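Local coordinates for terminase subunit UL89 protein (Human herpesvirus 5, PDB 3N4P), which forms the nuclease domain of the herpesvirus terminase large subunit, which probably belongs to the motor that moves viral DNA into empty capsids, at residues L46-L51 with Q91-G96; R149-I154 with V166-T171; A117-I122 with V211-K216; K188-E193 with A264-D269. All blocks are in the same frame, centred on the assembly; numbering follows the deposited sequence.

Contact 1. Residues L46-L51 with Q91-G96; sequences LRYSTL and QFLIYG
Tyr48 reaches from the short strand 46-48 toward strand 91-100 and touches it at two places, the hydroxyl on Gln91 and the ring on Leu93. Its OH lies 2.7 Å from OE1 of Gln91, a hydrogen-bonding distance, and the oxygen arrives at the edge of the phenol, near the ring plane. The amide and the ring are almost perpendicular, with 88° between their planes. Gln91 gets there because CG sits beside its own backbone N (chi1 -61°) and the chain then runs extended, which carries the amide across to the tip of the tyrosine. A glutamine suits this place because its amide works in two directions: NE2 donates to the backbone O of Gly202 while OE1 faces the phenol.

Leu93 meets the other part of the ring, its CD1 3.6 Å from CD1 of Tyr48, and the two side chains cross at about a right angle. The second methyl, CD2, comes 4.4 Å from OG1 of Thr50, so its two methyls divide between Tyr48 and Thr50.

Residues 46-48 pair with strand 204-211 and, in an antiparallel ladder, with the second subunit, so the sheet continues across the interface. Tyr88 meets the ring edge-to-face. The phenol oxygen neighbours both Gln91 OE1 and Glu42 OE1 of the second subunit; its one proton can serve only one at a time, so they compete, and the tip probably depends on the partner subunit.

Contact 2. Residues R149-I154 with V166-T171; sequences RIACLI and VLFYHT
Ala151 on helix 144-161 stands over Phe168 of strand 165-172, the closest backbone approach being 7.6 Å between their CA atoms, with Ile154 and Val166 farther apart at 9.7 Å. This is the packing of helix on sheet inside a beta-alpha-beta unit: strand 133-138 leads into helix 144-161, which returns to strand 165-172, and the two strands run parallel.

Phe168 carries the contact alone on the strand side. Its CB already points at the helix, and CG beside the backbone N (chi1 -82°) then sets where the ring lies beneath Ala151 and Ile154. There the methyl of Ala151 rests 3.6 Å from CE2, with CD2 only slightly farther. A small residue fits here, since its short side chain lets the aromatic ring come right up to the helix backbone. Ile154, one helical turn on, approaches differently: its CB is at the ring edge, near the ring plane, 4.2 Å from CZ. Being branched at this carbon, isoleucine offers bulk close to the main chain, and its side chain also packs on Ile136 and Ala114.

No hydrogen bond joins the two segments, and the side chains that meet are apolar and buried. Ile136 of the neighbouring strand and Arg155 of the same helix also touch the phenyl group, so Phe168 is a filler between the central sheet and its covering helix. Glu139, which binds magnesium here and is a predicted nuclease residue, follows strand 133-138, with its side chain about 11 Å from that of Ala151. At the far end of the ring, Phe168 CZ comes 3.3 Å from the carbonyl O of Ala151.

Contact 3. Residues A117-I122 with V211-K216; sequences AAHMII and VSYTIK
His119 and Tyr213 lay their rings flat on one another, an offset stack with centroids 4.0 Å apart and planes only 4° from parallel. Tyr213 can be followed outward from its backbone. CB points toward helix 109-127, and CG, beside the backbone N (chi1 -68°), brings the ring onto the imidazole. CG itself is 4.0 Å from His119 CD2, and CD1 closes on the same carbon. CE1 comes over the centre of the imidazole, 3.6 Å from NE2; its other neighbour is the helix backbone, since CA of Met120 lies at the edge of the phenol. CZ is also close to NE2 of the histidine. The hydroxyl lies near His119 CE1 (3.8 Å) and hydrogen-bonds Ser123 OG, a residue one turn farther along the helix.

The segment 211-216 is the loop that leaves strand 204-211 and leads to helix 221-229. An ST motif shapes it, Ser212 OG accepting from Ile215 N at 3.1 Å, so a serine suits the bend. Glu98 receives the backbone N of Tyr213, holding the start of the stacking residue in place.

Beneath the rings, Val211 packs on the more buried side of the helix. Its CG1 is 4.0 Å from CG of Met120 and 3.9 Å from the carbonyl O of Met120. The methionine leaves the helix with CG opposite its backbone N (chi1 166°); beyond CG the chain leads away from the valine, and chi3 bends its end.

Contact 4. Residues K188-E193 with A264-D269; sequences KALAVE and ATYLCD
The ring of Tyr266 turns one face to the methyl of Ala191, and this CH-pi contact joins two packed helices, 187-200 and 256-267, of the nuclease domain. CB of Ala191 is 3.7 Å from the ring centroid and 23° off the ring normal, hence over the face but displaced toward the rim on the CG side. The nearest ring atom is CG, 3.5 Å from the methyl carbon. An alanine lets the helices come close, with the CA atoms of Ala191 and Tyr266 only 5.6 Å apart, and the flat ring can lie against the small methyl.

Tyr266 takes this pose because CG stands opposite its backbone N (chi1 -174°), which points the ring out toward helix 187-200. Its long axis therefore runs on from Ala191 to Leu190, which meets the far end of the ring at a slant. CB of Leu190 is 4.1 Å from CE1 of the tyrosine. His272 also meets the ring, and Asp187 and Gln194 touch it from the same helix as Ala191.

Ala191 packs further on Ile262 and Met263, so the alanine sits in the seam between the helices. Residues 188-193 belong to the region found experimentally to be required for interaction with UL56 and for DNA packaging. Outermost in the contact, Leu190 CD1 approaches the phenol oxygen OH of Tyr266 at 3.6 Å.

The contacts are spread over one domain built round a mixed sheet, the RNase H-like fold of terminase nucleases. Contacts 1 and 2 both reach this sheet but lie on opposite sides of the chain's centre, about 25 Å apart between centres. Contact 3 connects them: Val211 N is a probable hydrogen-bond partner of Tyr95 O in contact 1, while Ala117 and Ile121 pack on Ile154 of contact 2. Contact 4 touches contact 1 through Cys268 on Phe92 and contact 2 through Leu267 on Tyr169. Along the chain contact 1 closes first, contact 2 falls between the two segments of contact 3, and contacts 3 and 4 alternate, so segments far apart in sequence come together in one compact domain.

Contact 1. Residues L46-L51 with Q91-G96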
loop_
_atom_site.group_PDB
_atom_site.type_symbol
_atom_site.label_atom_id
_atom_site.label_comp_id
_atom_site.label_asym_id
_atom_site.label_seq_id
_atom_site.Cartn_x
_atom_site.Cartn_y
_atom_site.Cartn_z
ATOM N N LEU B 46 -0.622 -1.311 -3.353
ATOM C CA LEU B 46 -0.680 -0.187 -2.406
ATOM C C LEU B 46 -1.691 -0.488 -1.267
ATOM O O LEU B 46 -2.916 -0.255 -1.401
ATOM C CB LEU B 46 -0.927 1.201 -3.104
ATOM C CG LEU B 46 0.317 1.855 -3.730
ATOM C CD1 LEU B 46 -0.060 3.002 -4.719
ATOM C CD2 LEU B 46 1.327 2.436 -2.658
ATOM N N ARG B 47 -1.191 -1.048 -0.154
ATOM C CA ARG B 47 -2.056 -1.388 0.972
ATOM C C ARG B 47 -1.656 -0.558 2.182
ATOM O O ARG B 47 -0.474 -0.337 2.376
ATOM C CB ARG B 47 -1.932 -2.908 1.317
ATOM C CG ARG B 47 -2.060 -3.752 0.056
ATOM C CD ARG B 47 -1.980 -5.205 0.346
ATOM N NE ARG B 47 -1.925 -5.945 -0.910
ATOM C CZ ARG B 47 -2.015 -7.277 -0.971
ATOM N NH1 ARG B 47 -2.188 -7.976 0.149
ATOM N NH2 ARG B 47 -1.931 -7.918 -2.146
ATOM N N TYR B 48 -2.624 -0.123 2.992
ATOM C CA TYR B 48 -2.402 0.675 4.197
ATOM C C TYR B 48 -1.814 -0.112 5.401
ATOM O O TYR B 48 -2.342 -1.148 5.821
ATOM C CB TYR B 48 -3.751 1.294 4.590
ATOM C CG TYR B 48 -4.047 2.568 3.869
ATOM C CD1 TYR B 48 -5.059 2.654 2.924
ATOM C CD2 TYR B 48 -3.284 3.706 4.118
ATOM C CE1 TYR B 48 -5.302 3.917 2.194
ATOM C CE2 TYR B 48 -3.526 4.937 3.440
ATOM C CZ TYR B 48 -4.540 5.017 2.491
ATOM O OH TYR B 48 -4.719 6.199 1.803
ATOM N N SER B 49 -0.745 0.385 5.984
ATOM C CA SER B 49 -0.049 -0.223 7.094
ATOM C C SER B 49 -0.412 0.603 8.290
ATOM O O SER B 49 0.382 1.409 8.787
ATOM C CB SER B 49 1.430 -0.078 6.902
ATOM O OG SER B 49 1.965 -1.226 6.297
ATOM N N THR B 50 -1.647 0.427 8.707
ATOM C CA THR B 50 -2.196 1.008 9.893
ATOM C C THR B 50 -1.283 0.876 11.157
ATOM O O THR B 50 -1.242 1.771 12.006
ATOM C CB THR B 50 -3.526 0.239 10.095
ATOM O OG1 THR B 50 -4.619 1.082 9.698
ATOM C CG2 THR B 50 -3.665 -0.247 11.404
ATOM N N LEU B 51 -0.514 -0.209 11.230
ATOM C CA LEU B 51 0.376 -0.464 12.352
ATOM C C LEU B 51 1.591 0.442 12.354
ATOM O O LEU B 51 2.278 0.529 13.352
ATOM C CB LEU B 51 0.833 -1.928 12.344
ATOM C CG LEU B 51 -0.303 -2.934 12.563
ATOM C CD1 LEU B 51 0.145 -4.362 12.119
ATOM C CD2 LEU B 51 -0.781 -2.871 14.023
ATOM N N GLN B 91 -11.624 7.397 1.993
ATOM C CA GLN B 91 -11.492 6.012 1.501
ATOM C C GLN B 91 -12.112 5.013 2.436
ATOM O O GLN B 91 -12.504 5.340 3.561
ATOM C CB GLN B 91 -10.029 5.667 1.251
ATOM C CG GLN B 91 -9.400 6.619 0.138
ATOM C CD GLN B 91 -7.893 6.497 0.052
ATOM O OE1 GLN B 91 -7.198 6.809 1.003
ATOM N NE2 GLN B 91 -7.386 6.049 -1.080
ATOM N N PHE B 92 -12.190 3.782 1.947
ATOM C CA PHE B 92 -12.696 2.640 2.697
ATOM C C PHE B 92 -11.715 1.547 2.646
ATOM O O PHE B 92 -11.239 1.160 1.561
ATOM C CB PHE B 92 -14.023 2.239 2.094
ATOM C CG PHE B 92 -14.934 3.444 1.914
ATOM C CD1 PHE B 92 -15.698 3.918 2.983
ATOM C CD2 PHE B 92 -14.957 4.135 0.713
ATOM C CE1 PHE B 92 -16.531 5.070 2.855
ATOM C CE2 PHE B 92 -15.774 5.314 0.560
ATOM C CZ PHE B 92 -16.574 5.763 1.667
ATOM N N LEU B 93 -11.420 1.055 3.835
ATOM C CA LEU B 93 -10.338 0.149 4.082
ATOM C C LEU B 93 -10.846 -1.258 4.409
ATOM O O LEU B 93 -11.747 -1.397 5.213
ATOM C CB LEU B 93 -9.641 0.701 5.295
ATOM C CG LEU B 93 -8.146 0.794 5.243
ATOM C CD1 LEU B 93 -7.951 2.264 5.114
ATOM C CD2 LEU B 93 -7.626 0.380 6.532
ATOM N N ILE B 94 -10.304 -2.309 3.792
ATOM C CA ILE B 94 -10.839 -3.666 4.044
ATOM C C ILE B 94 -9.957 -4.243 5.125
ATOM O O ILE B 94 -8.735 -4.386 4.914
ATOM C CB ILE B 94 -10.783 -4.558 2.795
ATOM C CG1 ILE B 94 -11.692 -3.995 1.734
ATOM C CG2 ILE B 94 -11.197 -6.061 3.089
ATOM C CD1 ILE B 94 -11.247 -4.539 0.444
ATOM N N TYR B 95 -10.567 -4.498 6.299
ATOM C CA TYR B 95 -9.838 -5.026 7.430
ATOM C C TYR B 95 -9.814 -6.555 7.518
ATOM O O TYR B 95 -8.924 -7.147 8.157
ATOM C CB TYR B 95 -10.459 -4.478 8.747
ATOM C CG TYR B 95 -10.188 -2.950 8.980
ATOM C CD1 TYR B 95 -8.886 -2.467 9.115
ATOM C CD2 TYR B 95 -11.231 -2.026 9.011
ATOM C CE1 TYR B 95 -8.631 -1.121 9.341
ATOM C CE2 TYR B 95 -11.020 -0.652 9.255
ATOM C CZ TYR B 95 -9.715 -0.217 9.426
ATOM O OH TYR B 95 -9.461 1.105 9.650
ATOM N N GLY B 96 -10.823 -7.195 6.939
ATOM C CA GLY B 96 -11.008 -8.620 7.117
ATOM C C GLY B 96 -11.821 -9.219 6.008
ATOM O O GLY B 96 -12.686 -8.526 5.412
#

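Contact 2. Residues R149-I154 with V166-T171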
loop_
_atom_site.group_PDB
_atom_site.type_symbol
_atom_site.label_atom_id
_atom_site.label_comp_id
_atom_site.label_asym_id
_atom_site.label_seq_id
_atom_site.Cartn_x
_atom_site.Cartn_y
_atom_site.Cartn_z
ATOM N N ARG B 149 -30.583 -16.379 14.355
ATOM C CA ARG B 149 -29.803 -17.123 15.320
ATOM C C ARG B 149 -28.340 -16.880 15.177
ATOM O O ARG B 149 -27.627 -16.813 16.172
ATOM C CB ARG B 149 -30.083 -18.636 15.245
ATOM C CG ARG B 149 -31.381 -19.061 15.892
ATOM C CD ARG B 149 -31.540 -20.619 15.905
ATOM N NE ARG B 149 -31.560 -21.107 14.519
ATOM C CZ ARG B 149 -32.647 -21.174 13.740
ATOM N NH1 ARG B 149 -33.872 -20.856 14.204
ATOM N NH2 ARG B 149 -32.519 -21.614 12.497
ATOM N N ILE B 150 -27.886 -16.756 13.930
ATOM C CA ILE B 150 -26.500 -16.451 13.645
ATOM C C ILE B 150 -26.125 -15.078 14.182
ATOM O O ILE B 150 -25.076 -14.943 14.808
ATOM C CB ILE B 150 -26.175 -16.613 12.130
ATOM C CG1 ILE B 150 -26.121 -18.105 11.756
ATOM C CG2 ILE B 150 -24.891 -15.784 11.670
ATOM C CD1 ILE B 150 -26.062 -18.339 10.219
ATOM N N ALA B 151 -26.961 -14.068 13.961
ATOM C CA ALA B 151 -26.664 -12.741 14.526
ATOM C C ALA B 151 -26.413 -12.878 16.019
ATOM O O ALA B 151 -25.417 -12.355 16.572
ATOM C CB ALA B 151 -27.807 -11.761 14.283
ATOM N N CYS B 152 -27.327 -13.569 16.661
ATOM C CA CYS B 152 -27.283 -13.732 18.097
ATOM C C CYS B 152 -26.014 -14.480 18.492
ATOM O O CYS B 152 -25.394 -14.133 19.476
ATOM C CB CYS B 152 -28.595 -14.380 18.579
ATOM S SG CYS B 152 -28.521 -14.971 20.224
ATOM N N LEU B 153 -25.560 -15.429 17.674
ATOM C CA LEU B 153 -24.335 -16.175 18.028
ATOM C C LEU B 153 -23.107 -15.330 17.882
ATOM O O LEU B 153 -22.181 -15.474 18.618
ATOM C CB LEU B 153 -24.187 -17.532 17.311
ATOM C CG LEU B 153 -25.205 -18.630 17.643
ATOM C CD1 LEU B 153 -25.390 -19.541 16.436
ATOM C CD2 LEU B 153 -24.921 -19.494 18.930
ATOM N N ILE B 154 -23.120 -14.406 16.948
ATOM C CA ILE B 154 -21.992 -13.538 16.678
ATOM C C ILE B 154 -21.860 -12.581 17.838
ATOM O O ILE B 154 -20.756 -12.397 18.373
ATOM C CB ILE B 154 -22.224 -12.702 15.416
ATOM C CG1 ILE B 154 -22.132 -13.589 14.146
ATOM C CG2 ILE B 154 -21.129 -11.531 15.348
ATOM C CD1 ILE B 154 -22.402 -12.884 12.853
ATOM N N VAL B 166 -22.170 -3.333 20.070
ATOM C CA VAL B 166 -22.520 -4.094 18.872
ATOM C C VAL B 166 -23.922 -3.662 18.448
ATOM O O VAL B 166 -24.808 -3.530 19.304
ATOM C CB VAL B 166 -22.574 -5.584 19.209
ATOM C CG1 VAL B 166 -22.180 -6.372 18.055
ATOM C CG2 VAL B 166 -21.599 -5.890 20.319
ATOM N N LEU B 167 -24.119 -3.419 17.161
ATOM C CA LEU B 167 -25.410 -3.012 16.574
ATOM C C LEU B 167 -25.611 -3.900 15.374
ATOM O O LEU B 167 -24.656 -4.269 14.738
ATOM C CB LEU B 167 -25.370 -1.579 16.070
ATOM C CG LEU B 167 -25.451 -0.432 17.079
ATOM C CD1 LEU B 167 -24.124 -0.096 17.738
ATOM C CD2 LEU B 167 -26.013 0.774 16.409
ATOM N N PHE B 168 -26.841 -4.256 15.075
ATOM C CA PHE B 168 -27.126 -5.141 13.978
ATOM C C PHE B 168 -28.105 -4.415 13.080
ATOM O O PHE B 168 -28.833 -3.528 13.522
ATOM C CB PHE B 168 -27.694 -6.474 14.435
ATOM C CG PHE B 168 -26.656 -7.449 14.867
ATOM C CD1 PHE B 168 -26.188 -7.452 16.165
ATOM C CD2 PHE B 168 -26.124 -8.369 13.969
ATOM C CE1 PHE B 168 -25.217 -8.376 16.590
ATOM C CE2 PHE B 168 -25.139 -9.298 14.386
ATOM C CZ PHE B 168 -24.682 -9.293 15.693
ATOM N N TYR B 169 -28.070 -4.731 11.797
ATOM C CA TYR B 169 -28.962 -4.046 10.852
ATOM C C TYR B 169 -30.297 -4.678 11.194
ATOM O O TYR B 169 -30.362 -5.908 11.245
ATOM C CB TYR B 169 -28.601 -4.421 9.433
ATOM C CG TYR B 169 -29.338 -3.616 8.408
ATOM C CD1 TYR B 169 -28.693 -2.564 7.733
ATOM C CD2 TYR B 169 -30.664 -3.895 8.078
ATOM C CE1 TYR B 169 -29.373 -1.798 6.774
ATOM C CE2 TYR B 169 -31.357 -3.114 7.105
ATOM C CZ TYR B 169 -30.703 -2.090 6.468
ATOM O OH TYR B 169 -31.363 -1.337 5.524
ATOM N N HIS B 170 -31.326 -3.883 11.473
ATOM C CA HIS B 170 -32.669 -4.438 11.805
ATOM C C HIS B 170 -33.671 -4.090 10.739
ATOM O O HIS B 170 -33.656 -2.982 10.183
ATOM C CB HIS B 170 -33.176 -3.949 13.148
ATOM C CG HIS B 170 -32.611 -4.707 14.300
ATOM N ND1 HIS B 170 -33.386 -5.481 15.143
ATOM C CD2 HIS B 170 -31.341 -4.818 14.748
ATOM C CE1 HIS B 170 -32.616 -6.030 16.061
ATOM N NE2 HIS B 170 -31.371 -5.643 15.844
ATOM N N THR B 171 -34.531 -5.052 10.436
ATOM C CA THR B 171 -35.596 -4.803 9.466
ATOM C C THR B 171 -36.927 -5.311 10.035
ATOM O O THR B 171 -36.967 -6.319 10.728
ATOM C CB THR B 171 -35.314 -5.452 8.083
ATOM O OG1 THR B 171 -35.664 -6.838 8.126
ATOM C CG2 THR B 171 -33.881 -5.384 7.759
#

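Contact 3. Residues A117-I122 with V211-K216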
loop_
_atom_site.group_PDB
_atom_site.type_symbol
_atom_site.label_atom_id
_atom_site.label_comp_id
_atom_site.label_asym_id
_atom_site.label_seq_id
_atom_site.Cartn_x
_atom_site.Cartn_y
_atom_site.Cartn_z
ATOM N N ALA B 117 -17.040 -15.757 11.745
ATOM C CA ALA B 117 -17.244 -14.293 11.608
ATOM C C ALA B 117 -16.685 -13.581 12.848
ATOM O O ALA B 117 -15.998 -12.560 12.753
ATOM C CB ALA B 117 -18.682 -13.979 11.396
ATOM N N ALA B 118 -16.972 -14.148 14.004
ATOM C CA ALA B 118 -16.592 -13.567 15.240
ATOM C C ALA B 118 -15.095 -13.576 15.442
ATOM O O ALA B 118 -14.560 -12.614 15.967
ATOM C CB ALA B 118 -17.272 -14.360 16.448
ATOM N N HIS B 119 -14.443 -14.701 15.159
ATOM C CA HIS B 119 -13.001 -14.792 15.249
ATOM C C HIS B 119 -12.323 -13.727 14.358
ATOM O O HIS B 119 -11.356 -13.043 14.769
ATOM C CB HIS B 119 -12.628 -16.192 14.793
ATOM C CG HIS B 119 -11.219 -16.567 15.050
ATOM N ND1 HIS B 119 -10.432 -15.926 15.989
ATOM C CD2 HIS B 119 -10.438 -17.519 14.489
ATOM C CE1 HIS B 119 -9.229 -16.482 16.003
ATOM N NE2 HIS B 119 -9.207 -17.450 15.104
ATOM N N MET B 120 -12.828 -13.510 13.157
ATOM C CA MET B 120 -12.207 -12.459 12.341
ATOM C C MET B 120 -12.365 -11.069 13.003
ATOM O O MET B 120 -11.407 -10.290 13.040
ATOM C CB MET B 120 -12.830 -12.405 10.970
ATOM C CG MET B 120 -12.460 -11.061 10.172
ATOM S SD MET B 120 -13.653 -10.725 8.880
ATOM C CE MET B 120 -15.038 -9.982 9.724
ATOM N N ILE B 121 -13.576 -10.742 13.446
ATOM C CA ILE B 121 -13.896 -9.471 14.126
ATOM C C ILE B 121 -13.033 -9.165 15.374
ATOM O O ILE B 121 -12.545 -8.036 15.501
ATOM C CB ILE B 121 -15.402 -9.446 14.535
ATOM C CG1 ILE B 121 -16.273 -9.239 13.276
ATOM C CG2 ILE B 121 -15.708 -8.356 15.631
ATOM C CD1 ILE B 121 -17.730 -9.913 13.571
ATOM N N ILE B 122 -12.862 -10.149 16.246
ATOM C CA ILE B 122 -12.013 -10.047 17.420
ATOM C C ILE B 122 -10.558 -9.775 17.024
ATOM O O ILE B 122 -9.922 -8.901 17.620
ATOM C CB ILE B 122 -12.176 -11.297 18.303
ATOM C CG1 ILE B 122 -13.624 -11.405 18.828
ATOM C CG2 ILE B 122 -11.133 -11.400 19.524
ATOM C CD1 ILE B 122 -13.953 -12.979 19.103
ATOM N N VAL B 211 -7.079 -9.371 8.079
ATOM C CA VAL B 211 -7.250 -10.656 8.827
ATOM C C VAL B 211 -8.019 -11.603 7.961
ATOM O O VAL B 211 -9.007 -11.211 7.393
ATOM C CB VAL B 211 -8.090 -10.399 10.103
ATOM C CG1 VAL B 211 -8.521 -11.740 10.773
ATOM C CG2 VAL B 211 -7.304 -9.533 11.026
ATOM N N SER B 212 -7.538 -12.827 7.808
ATOM C CA SER B 212 -8.334 -13.829 7.129
ATOM C C SER B 212 -7.948 -15.241 7.473
ATOM O O SER B 212 -7.037 -15.761 6.863
ATOM C CB SER B 212 -8.155 -13.724 5.635
ATOM O OG SER B 212 -8.943 -14.766 5.062
ATOM N N TYR B 213 -8.665 -15.889 8.384
ATOM C CA TYR B 213 -8.251 -17.201 8.847
ATOM C C TYR B 213 -8.606 -18.297 7.842
ATOM O O TYR B 213 -8.005 -19.373 7.867
ATOM C CB TYR B 213 -8.870 -17.526 10.210
ATOM C CG TYR B 213 -8.286 -16.635 11.288
ATOM C CD1 TYR B 213 -9.039 -15.583 11.830
ATOM C CD2 TYR B 213 -6.984 -16.875 11.792
ATOM C CE1 TYR B 213 -8.536 -14.785 12.831
ATOM C CE2 TYR B 213 -6.436 -16.064 12.798
ATOM C CZ TYR B 213 -7.231 -14.998 13.316
ATOM O OH TYR B 213 -6.752 -14.189 14.340
ATOM N N THR B 214 -9.583 -18.059 6.960
ATOM C CA THR B 214 -10.012 -19.137 6.066
ATOM C C THR B 214 -9.348 -18.994 4.706
ATOM O O THR B 214 -9.422 -19.930 3.897
ATOM C CB THR B 214 -11.548 -19.137 5.794
ATOM O OG1 THR B 214 -11.912 -17.916 5.157
ATOM C CG2 THR B 214 -12.326 -19.310 7.101
ATOM N N ILE B 215 -8.744 -17.815 4.392
ATOM C CA ILE B 215 -8.088 -17.663 3.113
ATOM C C ILE B 215 -6.551 -17.640 3.178
ATOM O O ILE B 215 -5.915 -18.129 2.254
ATOM C CB ILE B 215 -8.621 -16.372 2.381
ATOM C CG1 ILE B 215 -10.149 -16.468 2.196
ATOM C CG2 ILE B 215 -7.919 -16.122 1.014
ATOM C CD1 ILE B 215 -10.762 -15.019 1.864
ATOM N N LYS B 216 -5.953 -16.994 4.195
ATOM C CA LYS B 216 -4.509 -16.664 4.148
ATOM C C LYS B 216 -3.577 -17.825 3.981
ATOM O O LYS B 216 -2.474 -17.678 3.357
ATOM C CB LYS B 216 -4.025 -15.937 5.407
ATOM C CG LYS B 216 -4.007 -14.423 5.218
ATOM C CD LYS B 216 -2.657 -13.700 5.624
ATOM C CE LYS B 216 -2.712 -12.979 6.988
ATOM N NZ LYS B 216 -4.018 -12.242 7.238
#

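Contact 4. Residues K188-E193 with A264-D269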
loop_
_atom_site.group_PDB
_atom_site.type_symbol
_atom_site.label_atom_id
_atom_site.label_comp_id
_atom_site.label_asym_id
_atom_site.label_seq_id
_atom_site.Cartn_x
_atom_site.Cartn_y
_atom_site.Cartn_z
ATOM N N LYS B 188 -28.982 -4.116 -4.228
ATOM C CA LYS B 188 -27.822 -4.725 -4.873
ATOM C C LYS B 188 -27.337 -3.950 -6.134
ATOM O O LYS B 188 -26.136 -3.808 -6.387
ATOM C CB LYS B 188 -28.137 -6.166 -5.253
ATOM C CG LYS B 188 -26.907 -6.983 -5.365
ATOM C CD LYS B 188 -26.978 -8.012 -6.483
ATOM C CE LYS B 188 -26.130 -9.261 -6.076
ATOM N NZ LYS B 188 -25.214 -9.719 -7.192
ATOM N N ALA B 189 -28.254 -3.449 -6.932
ATOM C CA ALA B 189 -27.784 -2.737 -8.131
ATOM C C ALA B 189 -27.049 -1.447 -7.719
ATOM O O ALA B 189 -25.927 -1.237 -8.107
ATOM C CB ALA B 189 -28.882 -2.488 -9.065
ATOM N N LEU B 190 -27.649 -0.630 -6.854
ATOM C CA LEU B 190 -26.972 0.604 -6.381
ATOM C C LEU B 190 -25.571 0.319 -5.799
ATOM O O LEU B 190 -24.567 0.987 -6.143
ATOM C CB LEU B 190 -27.822 1.310 -5.318
ATOM C CG LEU B 190 -29.270 1.622 -5.653
ATOM C CD1 LEU B 190 -29.935 2.520 -4.588
ATOM C CD2 LEU B 190 -29.365 2.240 -7.046
ATOM N N ALA B 191 -25.534 -0.670 -4.906
ATOM C CA ALA B 191 -24.287 -1.135 -4.299
ATOM C C ALA B 191 -23.235 -1.584 -5.319
ATOM O O ALA B 191 -22.125 -1.079 -5.310
ATOM C CB ALA B 191 -24.554 -2.247 -3.147
ATOM N N VAL B 192 -23.607 -2.439 -6.264
ATOM C CA VAL B 192 -22.655 -2.889 -7.277
ATOM C C VAL B 192 -22.122 -1.696 -8.064
ATOM O O VAL B 192 -20.888 -1.458 -8.154
ATOM C CB VAL B 192 -23.296 -3.989 -8.160
ATOM C CG1 VAL B 192 -22.593 -4.117 -9.502
ATOM C CG2 VAL B 192 -23.230 -5.319 -7.405
ATOM N N GLU B 193 -23.053 -0.924 -8.612
ATOM C CA GLU B 193 -22.703 0.242 -9.389
ATOM C C GLU B 193 -21.881 1.272 -8.602
ATOM O O GLU B 193 -20.958 1.843 -9.139
ATOM C CB GLU B 193 -23.975 0.852 -9.964
ATOM C CG GLU B 193 -23.739 2.092 -10.709
ATOM C CD GLU B 193 -23.374 1.884 -12.187
ATOM O OE1 GLU B 193 -22.167 2.021 -12.552
ATOM O OE2 GLU B 193 -24.306 1.595 -12.975
ATOM N N ALA B 264 -20.731 -4.444 2.595
ATOM C CA ALA B 264 -20.197 -3.758 3.762
ATOM C C ALA B 264 -19.876 -2.304 3.393
ATOM O O ALA B 264 -20.187 -1.394 4.164
ATOM C CB ALA B 264 -18.970 -4.481 4.335
ATOM N N THR B 265 -19.259 -2.079 2.240
ATOM C CA THR B 265 -18.891 -0.711 1.848
ATOM C C THR B 265 -20.131 0.164 1.663
ATOM O O THR B 265 -20.190 1.271 2.182
ATOM C CB THR B 265 -17.949 -0.692 0.602
ATOM O OG1 THR B 265 -18.599 -1.284 -0.537
ATOM C CG2 THR B 265 -16.704 -1.512 0.890
ATOM N N TYR B 266 -21.137 -0.362 0.977
ATOM C CA TYR B 266 -22.421 0.264 0.807
ATOM C C TYR B 266 -23.152 0.649 2.123
ATOM O O TYR B 266 -23.706 1.766 2.231
ATOM C CB TYR B 266 -23.293 -0.692 0.019
ATOM C CG TYR B 266 -24.632 -0.159 -0.386
ATOM C CD1 TYR B 266 -24.728 0.891 -1.328
ATOM C CD2 TYR B 266 -25.813 -0.720 0.126
ATOM C CE1 TYR B 266 -25.940 1.391 -1.731
ATOM C CE2 TYR B 266 -27.061 -0.231 -0.294
ATOM C CZ TYR B 266 -27.105 0.836 -1.215
ATOM O OH TYR B 266 -28.299 1.354 -1.655
ATOM N N LEU B 267 -23.192 -0.250 3.118
ATOM C CA LEU B 267 -23.941 0.116 4.293
ATOM C C LEU B 267 -23.141 1.055 5.186
ATOM O O LEU B 267 -23.661 1.516 6.175
ATOM C CB LEU B 267 -24.426 -1.078 5.085
ATOM C CG LEU B 267 -25.528 -2.105 4.807
ATOM C CD1 LEU B 267 -26.586 -1.752 3.747
ATOM C CD2 LEU B 267 -24.934 -3.434 4.565
ATOM N N CYS B 268 -21.881 1.325 4.855
ATOM C CA CYS B 268 -21.163 2.490 5.431
ATOM C C CYS B 268 -21.914 3.857 5.451
ATOM O O CYS B 268 -21.811 4.577 6.449
ATOM C CB CYS B 268 -19.772 2.706 4.802
ATOM S SG CYS B 268 -18.297 2.075 5.721
ATOM N N ASP B 269 -22.658 4.246 4.408
ATOM C CA ASP B 269 -23.254 5.603 4.434
ATOM C C ASP B 269 -24.356 5.827 5.486
ATOM O O ASP B 269 -24.975 4.899 5.942
ATOM C CB ASP B 269 -23.760 6.074 3.087
ATOM C CG ASP B 269 -23.915 7.614 3.047
ATOM O OD1 ASP B 269 -22.862 8.294 3.000
ATOM O OD2 ASP B 269 -25.065 8.147 3.113
#